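Local coordinates for protein catalase (Bacillus pumilus, PDB 4QOL) that breaks hydrogen peroxide down to water and dioxygen at a heme group, and also shows peroxidase-like reactivity toward phenolic substrates that reach the heme, at residues A189-M194 / Q241-D246; S269-L274 / I416-D421; A315-A320 / F338-T343. All blocks are in the same frame, centred on the assembly; numbering follows the deposited sequence.

Contact 1. Residues A189-M194 / Q241-D246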
loop_
_atom_site.group_PDB
_atom_site.type_symbol
_atom_site.label_atom_id
_atom_site.label_comp_id
_atom_site.label_asym_id
_atom_site.label_seq_id
_atom_site.Cartn_x
_atom_site.Cartn_y
_atom_site.Cartn_z
ATOM N N ALA A 189 22.284 11.786 28.236
ATOM C CA ALA A 189 23.451 10.952 28.045
ATOM C C ALA A 189 23.094 9.636 27.367
ATOM O O ALA A 189 23.950 9.017 26.644
ATOM C CB ALA A 189 24.154 10.700 29.363
ATOM N N ASN A 190 21.900 9.154 27.685
ATOM C CA ASN A 190 21.358 7.939 27.116
ATOM C C ASN A 190 19.843 7.858 27.549
ATOM O O ASN A 190 19.330 8.791 28.116
ATOM C CB ASN A 190 22.173 6.722 27.605
ATOM C CG ASN A 190 22.229 6.634 29.113
ATOM O OD1 ASN A 190 21.192 6.529 29.772
ATOM N ND2 ASN A 190 23.459 6.656 29.700
ATOM N N TYR A 191 19.161 6.783 27.200
ATOM C CA TYR A 191 17.746 6.690 27.487
ATOM C C TYR A 191 17.443 6.323 28.939
ATOM O O TYR A 191 16.359 6.578 29.403
ATOM C CB TYR A 191 17.089 5.648 26.563
ATOM C CG TYR A 191 17.104 5.956 25.080
ATOM C CD1 TYR A 191 16.754 7.217 24.597
ATOM C CD2 TYR A 191 17.461 4.979 24.158
ATOM C CE1 TYR A 191 16.731 7.484 23.230
ATOM C CE2 TYR A 191 17.452 5.211 22.810
ATOM C CZ TYR A 191 17.108 6.477 22.323
ATOM O OH TYR A 191 17.117 6.703 20.978
ATOM N N ALA A 192 18.422 5.749 29.661
ATOM C CA ALA A 192 18.208 5.323 31.069
ATOM C C ALA A 192 18.359 6.476 32.059
ATOM O O ALA A 192 17.611 6.601 33.020
ATOM C CB ALA A 192 19.179 4.211 31.441
ATOM N N GLU A 193 19.269 7.388 31.774
ATOM C CA GLU A 193 19.582 8.492 32.724
ATOM C C GLU A 193 18.854 9.757 32.295
ATOM O O GLU A 193 19.448 10.793 31.968
ATOM C CB GLU A 193 21.108 8.699 32.757
ATOM C CG GLU A 193 21.873 7.504 33.319
ATOM C CD GLU A 193 23.381 7.708 33.309
ATOM O OE1 GLU A 193 24.090 7.099 32.463
ATOM O OE2 GLU A 193 23.863 8.469 34.154
ATOM N N MET A 194 17.526 9.635 32.216
ATOM C CA MET A 194 16.684 10.571 31.501
ATOM C C MET A 194 15.335 10.670 32.193
ATOM O O MET A 194 14.831 9.665 32.696
ATOM C CB MET A 194 16.474 10.011 30.088
ATOM C CG MET A 194 15.715 10.872 29.161
ATOM S SD MET A 194 15.586 10.149 27.484
ATOM C CE MET A 194 14.272 8.944 27.655
ATOM N N GLN A 241 24.852 5.136 17.459
ATOM C CA GLN A 241 23.665 4.480 18.089
ATOM C C GLN A 241 23.951 4.186 19.552
ATOM O O GLN A 241 23.588 3.134 20.081
ATOM C CB GLN A 241 23.216 3.170 17.364
ATOM C CG GLN A 241 24.294 2.067 17.375
ATOM C CD GLN A 241 24.962 1.865 16.017
ATOM O OE1 GLN A 241 24.302 1.487 15.043
ATOM N NE2 GLN A 241 26.261 2.192 15.930
ATOM N N HIS A 242 24.538 5.124 20.265
ATOM C CA HIS A 242 25.088 4.774 21.564
ATOM C C HIS A 242 24.008 4.522 22.660
ATOM O O HIS A 242 24.231 3.790 23.663
ATOM C CB HIS A 242 26.068 5.860 22.049
ATOM C CG HIS A 242 25.380 7.025 22.666
ATOM N ND1 HIS A 242 24.755 7.996 21.918
ATOM C CD2 HIS A 242 25.117 7.320 23.960
ATOM C CE1 HIS A 242 24.148 8.845 22.723
ATOM N NE2 HIS A 242 24.340 8.459 23.964
ATOM N N ALA A 243 22.838 5.145 22.469
ATOM C CA ALA A 243 21.773 5.028 23.454
ATOM C C ALA A 243 21.070 3.733 23.218
ATOM O O ALA A 243 20.703 3.060 24.181
ATOM C CB ALA A 243 20.811 6.247 23.350
ATOM N N THR A 244 20.843 3.365 21.945
ATOM C CA THR A 244 20.281 2.056 21.699
ATOM C C THR A 244 21.225 0.967 22.284
ATOM O O THR A 244 20.777 -0.014 22.891
ATOM C CB THR A 244 20.132 1.855 20.193
ATOM O OG1 THR A 244 19.017 2.620 19.720
ATOM C CG2 THR A 244 19.826 0.424 19.785
ATOM N N ARG A 245 22.515 1.152 22.075
ATOM C CA ARG A 245 23.500 0.191 22.571
ATOM C C ARG A 245 23.424 0.048 24.105
ATOM O O ARG A 245 23.344 -1.051 24.652
ATOM C CB ARG A 245 24.884 0.594 22.144
ATOM C CG ARG A 245 25.928 -0.502 22.457
ATOM C CD ARG A 245 27.332 0.086 22.249
ATOM N NE ARG A 245 27.520 0.551 20.867
ATOM C CZ ARG A 245 27.918 -0.184 19.840
ATOM N NH1 ARG A 245 28.130 -1.479 19.955
ATOM N NH2 ARG A 245 28.110 0.393 18.674
ATOM N N ASP A 246 23.436 1.199 24.761
ATOM C CA ASP A 246 23.417 1.273 26.230
ATOM C C ASP A 246 22.198 0.596 26.836
ATOM O O ASP A 246 22.330 -0.169 27.812
ATOM C CB ASP A 246 23.467 2.731 26.625
ATOM C CG ASP A 246 23.318 2.967 28.096
ATOM O OD1 ASP A 246 24.353 2.903 28.847
ATOM O OD2 ASP A 246 22.123 3.167 28.493
HETATM O O HOH W 1 20.245 4.069 26.686
#
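A chi1 of 81° puts CG of His-242 between its backbone N and carbonyl carbon, and a similar first torsion in Asn-190 turns the amide toward Asp-246. From there His-242 NE2 donates to Ala-189 O at 2.8 Å. The acceptor lies in the imidazole plane, but the nitrogen stands 39° out of the carbonyl plane, so the bond does not follow a lone pair. The Asn-190 amide lies nearly flat on the Asp-246 carboxylate, the planes 16° apart, with Asn-190 CG 3.5 Å from Asp-246 OD2. The two groups stack, and their hydrogen bonds are made with other partners. Asn-190 OD1 accepts from Glu-193 N at 2.9 Å, an Asx motif, while Asn-190 ND2 reaches Glu-193 OE1 at 2.9 Å on the anti side; these bonds probably fix the rotation of the amide. Asp-246 OD2 takes a salt bridge from Arg-250 and a bond from a water, which also donates to Ala-243 O and accepts from Tyr-191 N at 3.0 Å. In the apolar part of the contact Ala-243 CB sits over one face of the Tyr-191 ring, 3.7 Å from its centroid, a CH-pi contact; the phenol oxygen goes on to Glu-106, which Thr-244 OG1 also meets. The arrangement is that of a buried loop packed on the first turn of helix 242-253 within the catalase fold, with a water bridging loop and helix.

Contact 2. Residues S269-L274 / I416-D421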
loop_
_atom_site.group_PDB
_atom_site.type_symbol
_atom_site.label_atom_id
_atom_site.label_comp_id
_atom_site.label_asym_id
_atom_site.label_seq_id
_atom_site.Cartn_x
_atom_site.Cartn_y
_atom_site.Cartn_z
ATOM N N SER A 269 -11.416 23.131 39.459
ATOM C CA SER A 269 -11.777 24.502 39.806
ATOM C C SER A 269 -10.576 25.450 39.964
ATOM O O SER A 269 -10.780 26.658 40.087
ATOM C CB SER A 269 -12.609 24.525 41.104
ATOM O OG SER A 269 -11.916 23.927 42.183
ATOM N N ASP A 270 -9.355 24.904 40.013
ATOM C CA ASP A 270 -8.156 25.764 40.110
ATOM C C ASP A 270 -7.871 26.500 38.826
ATOM O O ASP A 270 -7.063 27.454 38.841
ATOM C CB ASP A 270 -6.916 24.974 40.478
ATOM C CG ASP A 270 -6.778 24.750 41.992
ATOM O OD1 ASP A 270 -7.682 25.144 42.766
ATOM O OD2 ASP A 270 -5.707 24.242 42.417
ATOM N N TYR A 271 -8.504 26.106 37.702
ATOM C CA TYR A 271 -8.297 26.830 36.429
ATOM C C TYR A 271 -8.375 28.297 36.672
ATOM O O TYR A 271 -7.529 29.102 36.226
ATOM C CB TYR A 271 -9.372 26.479 35.369
ATOM C CG TYR A 271 -9.294 27.415 34.132
ATOM C CD1 TYR A 271 -8.447 27.128 33.059
ATOM C CD2 TYR A 271 -10.027 28.599 34.065
ATOM C CE1 TYR A 271 -8.354 27.970 31.960
ATOM C CE2 TYR A 271 -9.915 29.475 32.991
ATOM C CZ TYR A 271 -9.098 29.149 31.918
ATOM O OH TYR A 271 -8.981 29.988 30.801
ATOM N N ASP A 272 -9.452 28.686 37.354
ATOM C CA ASP A 272 -9.947 30.049 37.190
ATOM C C ASP A 272 -9.150 31.055 37.930
ATOM O O ASP A 272 -9.254 32.241 37.624
ATOM C CB ASP A 272 -11.392 30.160 37.728
ATOM C CG ASP A 272 -12.328 29.241 37.021
ATOM O OD1 ASP A 272 -12.666 29.526 35.859
ATOM O OD2 ASP A 272 -12.655 28.216 37.626
ATOM N N GLU A 273 -8.392 30.573 38.907
ATOM C CA GLU A 273 -7.558 31.393 39.729
ATOM C C GLU A 273 -6.061 31.424 39.358
ATOM O O GLU A 273 -5.320 32.238 39.908
ATOM C CB GLU A 273 -7.880 31.040 41.197
ATOM C CG GLU A 273 -9.095 31.849 41.700
ATOM C CD GLU A 273 -9.403 31.589 43.155
ATOM O OE1 GLU A 273 -8.468 31.146 43.878
ATOM O OE2 GLU A 273 -10.579 31.824 43.593
ATOM N N LEU A 274 -5.604 30.584 38.410
ATOM C CA LEU A 274 -4.211 30.553 37.960
ATOM C C LEU A 274 -4.035 31.644 36.929
ATOM O O LEU A 274 -5.017 32.009 36.288
ATOM C CB LEU A 274 -3.880 29.207 37.323
ATOM C CG LEU A 274 -3.786 27.971 38.211
ATOM C CD1 LEU A 274 -3.787 26.725 37.325
ATOM C CD2 LEU A 274 -2.508 28.010 39.019
ATOM N N ILE A 416 -6.434 30.145 23.212
ATOM C CA ILE A 416 -6.779 30.128 24.594
ATOM C C ILE A 416 -6.543 31.498 25.258
ATOM O O ILE A 416 -5.695 32.328 24.836
ATOM C CB ILE A 416 -5.959 29.102 25.420
ATOM C CG1 ILE A 416 -4.436 29.335 25.212
ATOM C CG2 ILE A 416 -6.357 27.678 25.057
ATOM C CD1 ILE A 416 -3.611 28.743 26.306
ATOM N N GLU A 417 -7.314 31.723 26.315
ATOM C CA GLU A 417 -7.045 32.859 27.197
ATOM C C GLU A 417 -5.830 32.596 28.042
ATOM O O GLU A 417 -5.380 31.462 28.167
ATOM C CB GLU A 417 -8.266 33.120 28.100
ATOM C CG GLU A 417 -9.493 33.501 27.270
ATOM C CD GLU A 417 -9.497 34.920 26.703
ATOM O OE1 GLU A 417 -10.592 35.308 26.220
ATOM O OE2 GLU A 417 -8.433 35.641 26.703
ATOM N N LYS A 418 -5.294 33.650 28.611
ATOM C CA LYS A 418 -4.082 33.584 29.441
ATOM C C LYS A 418 -2.923 32.785 28.805
ATOM O O LYS A 418 -2.330 31.956 29.484
ATOM C CB LYS A 418 -4.364 32.971 30.814
ATOM C CG LYS A 418 -5.587 33.493 31.572
ATOM C CD LYS A 418 -5.761 32.672 32.887
ATOM C CE LYS A 418 -6.456 31.309 32.841
ATOM N NZ LYS A 418 -6.633 30.747 34.232
ATOM N N PRO A 419 -2.510 33.153 27.604
ATOM C CA PRO A 419 -1.414 32.345 27.006
ATOM C C PRO A 419 -0.117 32.522 27.729
ATOM O O PRO A 419 0.656 31.557 27.789
ATOM C CB PRO A 419 -1.289 32.899 25.587
ATOM C CG PRO A 419 -1.921 34.271 25.623
ATOM C CD PRO A 419 -3.048 34.129 26.642
ATOM N N ASN A 420 0.164 33.746 28.223
ATOM C CA ASN A 420 1.291 33.963 29.152
ATOM C C ASN A 420 2.574 33.294 28.661
ATOM O O ASN A 420 3.141 32.432 29.360
ATOM C CB ASN A 420 0.928 33.417 30.570
ATOM C CG ASN A 420 1.563 34.222 31.718
ATOM O OD1 ASN A 420 1.142 34.147 32.918
ATOM N ND2 ASN A 420 2.576 34.945 31.391
ATOM N N ASP A 421 3.093 33.759 27.508
ATOM C CA ASP A 421 4.116 32.996 26.739
ATOM C C ASP A 421 5.501 33.067 27.330
ATOM O O ASP A 421 6.319 32.235 26.981
ATOM C CB ASP A 421 4.198 33.477 25.277
ATOM C CG ASP A 421 2.969 33.115 24.460
ATOM O OD1 ASP A 421 2.265 32.125 24.797
ATOM O OD2 ASP A 421 2.734 33.804 23.448
HETATM O O HOH W 2 -8.143 32.653 35.023
#
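Lys-418 NZ is gripped from several directions. It donates to Leu-274 O at 2.9 Å, with the nitrogen 43° out of that carbonyl plane, and to a water 2.6 Å from NZ that in turn donates to Asp-272 O. Tyr-276 O, just beyond the segment, accepts a further bond, and Tyr-271 O lies 2.7 Å from NZ. The ammonium also stands over the centre of the Tyr-271 ring, 3.8 Å from the centroid and 13° off the normal, which makes a clear cation-pi pair. The lysine chain bends at chi3 (-82°), and this brings Lys-418 CE near the hydroxyl end, 3.5 Å from Tyr-271 OH, with NZ over the ring face. Backbone oxygens and a pi face thus surround the charge, so it is probably well stabilised although the contact lies at the surface. Glu-417 adds little beyond its CB near the Tyr-271 hydroxyl. Arg-29 of a second subunit makes another cation-pi contact with Tyr-271, which places the ring close to a subunit boundary. The whole is a lysine ammonium gripped by backbone carbonyls and a cation-pi contact, joining the loop between strands 258-267 and 293-302 to the loop that leads into helix 423-431.

Contact 3. Residues A315-A320 / F338-T343. With HEM (protoporphyrin IX containing Fe), chain E.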
loop_
_atom_site.group_PDB
_atom_site.type_symbol
_atom_site.label_atom_id
_atom_site.label_comp_id
_atom_site.label_asym_id
_atom_site.label_seq_id
_atom_site.Cartn_x
_atom_site.Cartn_y
_atom_site.Cartn_z
ATOM N N ALA A 315 3.115 0.460 17.949
ATOM C CA ALA A 315 2.196 1.533 17.706
ATOM C C ALA A 315 1.654 1.980 19.087
ATOM O O ALA A 315 0.965 1.213 19.755
ATOM C CB ALA A 315 1.008 1.057 16.829
ATOM N N PHE A 316 1.903 3.240 19.443
ATOM C CA PHE A 316 1.361 3.862 20.631
ATOM C C PHE A 316 0.419 4.958 20.213
ATOM O O PHE A 316 0.699 5.674 19.238
ATOM C CB PHE A 316 2.463 4.503 21.468
ATOM C CG PHE A 316 3.584 3.582 21.869
ATOM C CD1 PHE A 316 4.634 3.343 21.020
ATOM C CD2 PHE A 316 3.615 2.987 23.098
ATOM C CE1 PHE A 316 5.686 2.531 21.415
ATOM C CE2 PHE A 316 4.643 2.147 23.492
ATOM C CZ PHE A 316 5.701 1.943 22.629
ATOM N N THR A 317 -0.653 5.212 20.985
ATOM C CA THR A 317 -1.485 6.406 20.791
ATOM C C THR A 317 -1.973 7.033 22.087
ATOM O O THR A 317 -2.370 6.306 23.000
ATOM C CB THR A 317 -2.660 6.153 19.866
ATOM O OG1 THR A 317 -3.418 7.342 19.743
ATOM C CG2 THR A 317 -3.537 5.022 20.324
ATOM N N PRO A 318 -1.984 8.397 22.199
ATOM C CA PRO A 318 -2.509 9.038 23.441
ATOM C C PRO A 318 -3.999 8.748 23.618
ATOM O O PRO A 318 -4.452 8.868 24.710
ATOM C CB PRO A 318 -2.200 10.547 23.247
ATOM C CG PRO A 318 -1.055 10.550 22.290
ATOM C CD PRO A 318 -1.295 9.391 21.345
ATOM N N SER A 319 -4.686 8.385 22.539
ATOM C CA SER A 319 -6.097 7.978 22.592
ATOM C C SER A 319 -6.306 6.568 23.006
ATOM O O SER A 319 -7.425 6.178 23.197
ATOM C CB SER A 319 -6.834 8.256 21.280
ATOM O OG SER A 319 -6.091 7.804 20.143
ATOM N N ALA A 320 -5.270 5.827 23.351
ATOM C CA ALA A 320 -5.457 4.497 23.945
ATOM C C ALA A 320 -5.605 4.721 25.459
ATOM O O ALA A 320 -4.677 4.515 26.247
ATOM C CB ALA A 320 -4.200 3.626 23.652
ATOM N N PHE A 338 -6.223 11.788 17.233
ATOM C CA PHE A 338 -6.456 11.401 15.813
ATOM C C PHE A 338 -5.168 10.903 15.096
ATOM O O PHE A 338 -5.201 9.876 14.434
ATOM C CB PHE A 338 -7.080 12.555 15.024
ATOM C CG PHE A 338 -7.051 12.326 13.537
ATOM C CD1 PHE A 338 -7.862 11.339 13.004
ATOM C CD2 PHE A 338 -6.150 12.960 12.721
ATOM C CE1 PHE A 338 -7.780 11.027 11.668
ATOM C CE2 PHE A 338 -6.124 12.700 11.345
ATOM C CZ PHE A 338 -6.954 11.746 10.836
ATOM N N SER A 339 -4.068 11.693 15.176
ATOM C CA SER A 339 -2.926 11.541 14.300
ATOM C C SER A 339 -2.227 10.206 14.492
ATOM O O SER A 339 -1.770 9.617 13.506
ATOM C CB SER A 339 -1.973 12.746 14.482
ATOM O OG SER A 339 -0.688 12.481 13.908
ATOM N N TYR A 340 -2.172 9.645 15.703
ATOM C CA TYR A 340 -1.394 8.428 15.866
ATOM C C TYR A 340 -2.007 7.219 15.195
ATOM O O TYR A 340 -1.360 6.565 14.387
ATOM C CB TYR A 340 -1.014 8.189 17.335
ATOM C CG TYR A 340 -0.073 9.125 17.952
ATOM C CD1 TYR A 340 -0.352 10.486 18.077
ATOM C CD2 TYR A 340 1.204 8.718 18.317
ATOM C CE1 TYR A 340 0.537 11.387 18.593
ATOM C CE2 TYR A 340 2.092 9.624 18.943
ATOM C CZ TYR A 340 1.724 10.943 19.105
ATOM O OH TYR A 340 2.609 11.858 19.690
ATOM N N PRO A 341 -3.301 6.892 15.465
ATOM C CA PRO A 341 -3.896 5.725 14.793
ATOM C C PRO A 341 -4.048 5.970 13.309
ATOM O O PRO A 341 -3.802 5.036 12.523
ATOM C CB PRO A 341 -5.290 5.539 15.496
ATOM C CG PRO A 341 -5.130 6.277 16.787
ATOM C CD PRO A 341 -4.214 7.434 16.502
ATOM N N ASP A 342 -4.238 7.217 12.908
ATOM C CA ASP A 342 -4.183 7.600 11.486
ATOM C C ASP A 342 -2.905 7.222 10.801
ATOM O O ASP A 342 -2.889 6.545 9.791
ATOM C CB ASP A 342 -4.502 9.086 11.327
ATOM C CG ASP A 342 -4.628 9.454 9.915
ATOM O OD1 ASP A 342 -5.495 8.842 9.187
ATOM O OD2 ASP A 342 -3.853 10.323 9.385
ATOM N N THR A 343 -1.774 7.670 11.360
ATOM C CA THR A 343 -0.488 7.419 10.712
ATOM C C THR A 343 -0.202 5.899 10.759
ATOM O O THR A 343 0.430 5.363 9.846
ATOM C CB THR A 343 0.630 8.287 11.357
ATOM O OG1 THR A 343 1.759 8.308 10.472
ATOM C CG2 THR A 343 1.160 7.709 12.649
HETATM C CHA HEM E . 5.427 9.662 17.424
HETATM C CHB HEM E . 2.260 12.998 15.882
HETATM C CHC HEM E . 3.205 15.667 19.978
HETATM C CHD HEM E . 5.760 11.920 21.683
HETATM C C1A HEM E . 4.518 10.360 16.645
HETATM C C2A HEM E . 4.056 9.963 15.348
HETATM C C3A HEM E . 3.166 10.900 14.921
HETATM C C4A HEM E . 3.071 11.864 15.941
HETATM C CMA HEM E . 2.305 10.977 13.694
HETATM C CAA HEM E . 4.470 8.705 14.654
HETATM C CBA HEM E . 3.796 7.555 15.432
HETATM C CGA HEM E . 3.962 6.248 14.752
HETATM O O1A HEM E . 3.689 5.215 15.397
HETATM O O2A HEM E . 4.260 6.177 13.538
HETATM C C1B HEM E . 2.298 14.001 16.890
HETATM C C2B HEM E . 1.514 15.195 16.799
HETATM C C3B HEM E . 1.774 15.955 17.909
HETATM C C4B HEM E . 2.706 15.188 18.748
HETATM C CMB HEM E . 0.576 15.516 15.664
HETATM C CAB HEM E . 1.206 17.243 18.312
HETATM C CBB HEM E . 0.103 17.687 17.703
HETATM C C1C HEM E . 3.986 14.861 20.806
HETATM C C2C HEM E . 4.165 15.096 22.149
HETATM C C3C HEM E . 4.905 14.056 22.621
HETATM C C4C HEM E . 5.118 13.124 21.578
HETATM C CMC HEM E . 3.702 16.345 22.868
HETATM C CAC HEM E . 5.239 13.827 23.986
HETATM C CBC HEM E . 4.436 14.339 24.903
HETATM C C1D HEM E . 5.850 11.020 20.610
HETATM C C2D HEM E . 6.616 9.779 20.723
HETATM C C3D HEM E . 6.565 9.148 19.545
HETATM C C4D HEM E . 5.741 10.013 18.707
HETATM C CMD HEM E . 7.332 9.374 21.977
HETATM C CAD HEM E . 7.183 7.825 19.171
HETATM C CBD HEM E . 6.227 6.736 19.708
HETATM C CGD HEM E . 6.899 5.445 19.344
HETATM O O1D HEM E . 7.780 5.045 20.097
HETATM O O2D HEM E . 6.578 4.794 18.314
HETATM N NA HEM E . 3.873 11.540 17.027
HETATM N NB HEM E . 2.967 14.066 18.056
HETATM N NC HEM E . 4.500 13.626 20.474
HETATM N ND HEM E . 5.334 11.134 19.391
HETATM FE FE HEM E . 4.199 12.545 18.755
#
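Tyr-340 lays one ring face against Pro-318, whose CD stands over the centre 3.6 Å from the centroid and 14° off the normal, a CH-pi contact; the opposite face is turned obliquely toward the heme, HEM C4A lying over its rim. Side chains of the proline and tyrosine cross at about a right angle. With both faces covered, the ring is held between the loop and the porphyrin. Phe-316 O approaches Tyr-340 CD2 at 3.2 Å and accepts a hydrogen bond from Gln-344 NE2. Behind the ring, Thr-317 OG1, anti to its backbone nitrogen (chi1 179°), rests 3.3 Å from Pro-341 CD and donates to Ser-319 OG at 2.7 Å; Ser-319 OG also bonds Leu-337 O. The type I turn from Thr-317 to Ala-320 thus packs against the helix where it is kinked at Pro-341. At the far end of the ring, Tyr-340 OH binds the heme iron at 2.0 Å and is hydrogen-bonded to Arg-336 NH2. Phe-316 CD1 touches the propionate carbon HEM CGD at 3.5 Å. A phenolic oxygen as proximal ligand to the iron is the hallmark of heme catalases; the arginine beside it would be expected to temper its electron donation, and the packing probably helps to set the ring's orientation.

How the contacts relate
Contact 3 supplies the iron ligand, whereas contacts 1 and 2 stand away from that bond. Contact 1 is buried like contact 3, and the side chain of Tyr-191 comes within about 10 Å of a bound heme; the centre of contact 1 is about 25 Å from that of contact 3, the nearest atoms being about 12 Å apart. Contact 2 lies at the surface, its centre about 28 Å from that of contact 3 and 37 Å from that of contact 1, and it ties 269-274 to the more C-terminal 416-421. Along the chain, contact 1 closes first, and contact 3 is nested inside the loop closed by contact 2. None touches another, yet all three meet a second subunit.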